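Local coordinates for protein modulator of the activity of Ets CG15085-PA (Drosophila melanogaster, PDB 1SV0) that probably regulates the Ets-family repressor Yan, its SAM domain binding that of Yan and favouring depolymerization, which would relieve repression, at residues 5-10 with 19-24. Residues are numbered along the deposited sequence; the frame is centred on the assembly and turned at random.
Sequences DGLPLD and VWKWLI
Trp-22 meets Leu-7 at the base of its indole, where the leucine methyl CD1 sits oblique to the ring system and touches the stem, 3.5 Å from Trp-22 CB; the Leu-7 and Trp-22 side chains cross at roughly a right angle. The ring of Trp-14 also meets this indole, with the planes at about 45°, and NE1 at the edge is hydrogen-bonded to Asp-71. A chi1 of 165° sets CG of Trp-22 opposite the backbone N, carrying the indole away from 5-10 toward helix 65-80. The other methyl, Leu-7 CD2, lies against the aliphatic part of Lys-21, whose bend at chi3 (46°) goes with Lys-21 CB and Lys-21 CE both lying 4.0 Å from Leu-7 CD2. The backbone N of Leu-7 donates to Asp-5 OD2 at 3.1 Å, from above the carboxylate plane, in an Asx turn; Asp-5 OD1 is also salt-bridged to Arg-75. An alanine in place of Leu-7 would remove both methyls and would probably open a gap beside the Trp-22 stem and take an apolar neighbour from the aliphatic part of Lys-21. Here the N-terminal arm of a helical SAM domain packs onto its first helix, 16-30, whose Trp-22 reaches the long C-terminal helix 65-80.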
loop_
_atom_site.group_PDB
_atom_site.type_symbol
_atom_site.label_atom_id
_atom_site.label_comp_id
_atom_site.label_asym_id
_atom_site.label_seq_id
_atom_site.Cartn_x
_atom_site.Cartn_y
_atom_site.Cartn_z
ATOM N N ASP C 5 21.573 3.500 7.552
ATOM C CA ASP C 5 21.303 2.396 6.628
ATOM C C ASP C 5 21.048 2.596 5.134
ATOM O O ASP C 5 20.776 1.620 4.437
ATOM C CB ASP C 5 20.154 1.556 7.192
ATOM C CG ASP C 5 18.913 2.383 7.500
ATOM O OD1 ASP C 5 18.003 1.835 8.156
ATOM O OD2 ASP C 5 18.841 3.562 7.089
ATOM N N GLY C 6 21.132 3.817 4.627
ATOM C CA GLY C 6 20.881 4.007 3.209
ATOM C C GLY C 6 19.421 4.331 2.965
ATOM O O GLY C 6 19.028 4.684 1.853
ATOM N N LEU C 7 18.622 4.208 4.020
ATOM C CA LEU C 7 17.192 4.483 3.941
ATOM C C LEU C 7 16.842 5.892 4.408
ATOM O O LEU C 7 17.365 6.385 5.409
ATOM C CB LEU C 7 16.399 3.470 4.775
ATOM C CG LEU C 7 16.526 2.003 4.354
ATOM C CD1 LEU C 7 15.699 1.142 5.287
ATOM C CD2 LEU C 7 16.066 1.826 2.912
ATOM N N PRO C 8 15.944 6.562 3.677
ATOM C CA PRO C 8 15.548 7.919 4.059
ATOM C C PRO C 8 14.979 7.903 5.476
ATOM O O PRO C 8 14.231 6.993 5.847
ATOM C CB PRO C 8 14.488 8.309 3.033
ATOM C CG PRO C 8 14.519 7.273 1.972
ATOM C CD PRO C 8 15.329 6.107 2.419
ATOM N N LEU C 9 15.354 8.906 6.262
ATOM C CA LEU C 9 14.902 9.038 7.641
ATOM C C LEU C 9 13.384 9.060 7.766
ATOM O O LEU C 9 12.836 8.527 8.724
ATOM C CB LEU C 9 15.487 10.314 8.257
ATOM C CG LEU C 9 17.017 10.359 8.248
ATOM C CD1 LEU C 9 17.519 11.734 8.708
ATOM C CD2 LEU C 9 17.544 9.248 9.144
ATOM N N ASP C 10 12.703 9.680 6.803
ATOM C CA ASP C 10 11.240 9.747 6.835
ATOM C C ASP C 10 10.676 8.604 5.984
ATOM O O ASP C 10 10.778 8.632 4.763
ATOM C CB ASP C 10 10.755 11.087 6.273
ATOM C CG ASP C 10 9.286 11.354 6.574
ATOM O OD1 ASP C 10 8.499 10.387 6.672
ATOM O OD2 ASP C 10 8.914 12.544 6.705
ATOM N N VAL C 19 11.521 0.239 0.575
ATOM C CA VAL C 19 10.750 -0.729 1.349
ATOM C C VAL C 19 11.421 -2.112 1.314
ATOM O O VAL C 19 11.559 -2.779 2.345
ATOM C CB VAL C 19 9.315 -0.862 0.797
ATOM C CG1 VAL C 19 8.625 -2.071 1.424
ATOM C CG2 VAL C 19 8.527 0.413 1.094
ATOM N N TRP C 20 11.830 -2.536 0.124
ATOM C CA TRP C 20 12.474 -3.837 -0.051
ATOM C C TRP C 20 13.804 -3.934 0.686
ATOM O O TRP C 20 14.102 -4.956 1.302
ATOM C CB TRP C 20 12.666 -4.121 -1.545
ATOM C CG TRP C 20 11.401 -4.550 -2.217
ATOM C CD1 TRP C 20 10.123 -4.171 -1.891
ATOM C CD2 TRP C 20 11.284 -5.440 -3.330
ATOM N NE1 TRP C 20 9.217 -4.778 -2.738
ATOM C CE2 TRP C 20 9.904 -5.560 -3.629
ATOM C CE3 TRP C 20 12.210 -6.155 -4.103
ATOM C CZ2 TRP C 20 9.430 -6.369 -4.670
ATOM C CZ3 TRP C 20 11.736 -6.961 -5.138
ATOM C CH2 TRP C 20 10.358 -7.060 -5.409
ATOM N N LYS C 21 14.603 -2.874 0.619
ATOM C CA LYS C 21 15.880 -2.858 1.319
ATOM C C LYS C 21 15.641 -2.935 2.831
ATOM O O LYS C 21 16.367 -3.636 3.544
ATOM C CB LYS C 21 16.676 -1.602 0.935
ATOM C CG LYS C 21 17.480 -1.805 -0.355
ATOM C CD LYS C 21 17.710 -0.528 -1.138
ATOM C CE LYS C 21 18.167 0.641 -0.290
ATOM N NZ LYS C 21 18.278 1.879 -1.131
ATOM N N TRP C 22 14.621 -2.224 3.312
ATOM C CA TRP C 22 14.263 -2.248 4.737
ATOM C C TRP C 22 13.831 -3.658 5.151
ATOM O O TRP C 22 14.145 -4.119 6.247
ATOM C CB TRP C 22 13.112 -1.270 5.016
ATOM C CG TRP C 22 12.438 -1.462 6.353
ATOM C CD1 TRP C 22 12.974 -1.213 7.600
ATOM C CD2 TRP C 22 11.101 -1.929 6.580
ATOM N NE1 TRP C 22 12.049 -1.493 8.574
ATOM C CE2 TRP C 22 10.891 -1.931 7.982
ATOM C CE3 TRP C 22 10.055 -2.341 5.737
ATOM C CZ2 TRP C 22 9.671 -2.332 8.561
ATOM C CZ3 TRP C 22 8.833 -2.739 6.314
ATOM C CH2 TRP C 22 8.659 -2.729 7.715
ATOM N N LEU C 23 13.097 -4.339 4.273
ATOM C CA LEU C 23 12.630 -5.692 4.573
ATOM C C LEU C 23 13.813 -6.650 4.676
ATOM O O LEU C 23 13.863 -7.498 5.571
ATOM C CB LEU C 23 11.657 -6.175 3.491
ATOM C CG LEU C 23 10.257 -5.554 3.532
ATOM C CD1 LEU C 23 9.471 -5.951 2.273
ATOM C CD2 LEU C 23 9.531 -6.033 4.790
ATOM N N ILE C 24 14.754 -6.521 3.745
ATOM C CA ILE C 24 15.946 -7.365 3.751
ATOM C C ILE C 24 16.746 -7.120 5.042
ATOM O O ILE C 24 17.208 -8.066 5.677
ATOM C CB ILE C 24 16.833 -7.078 2.511
ATOM C CG1 ILE C 24 16.146 -7.629 1.258
ATOM C CG2 ILE C 24 18.222 -7.703 2.690
ATOM C CD1 ILE C 24 16.832 -7.239 -0.031
#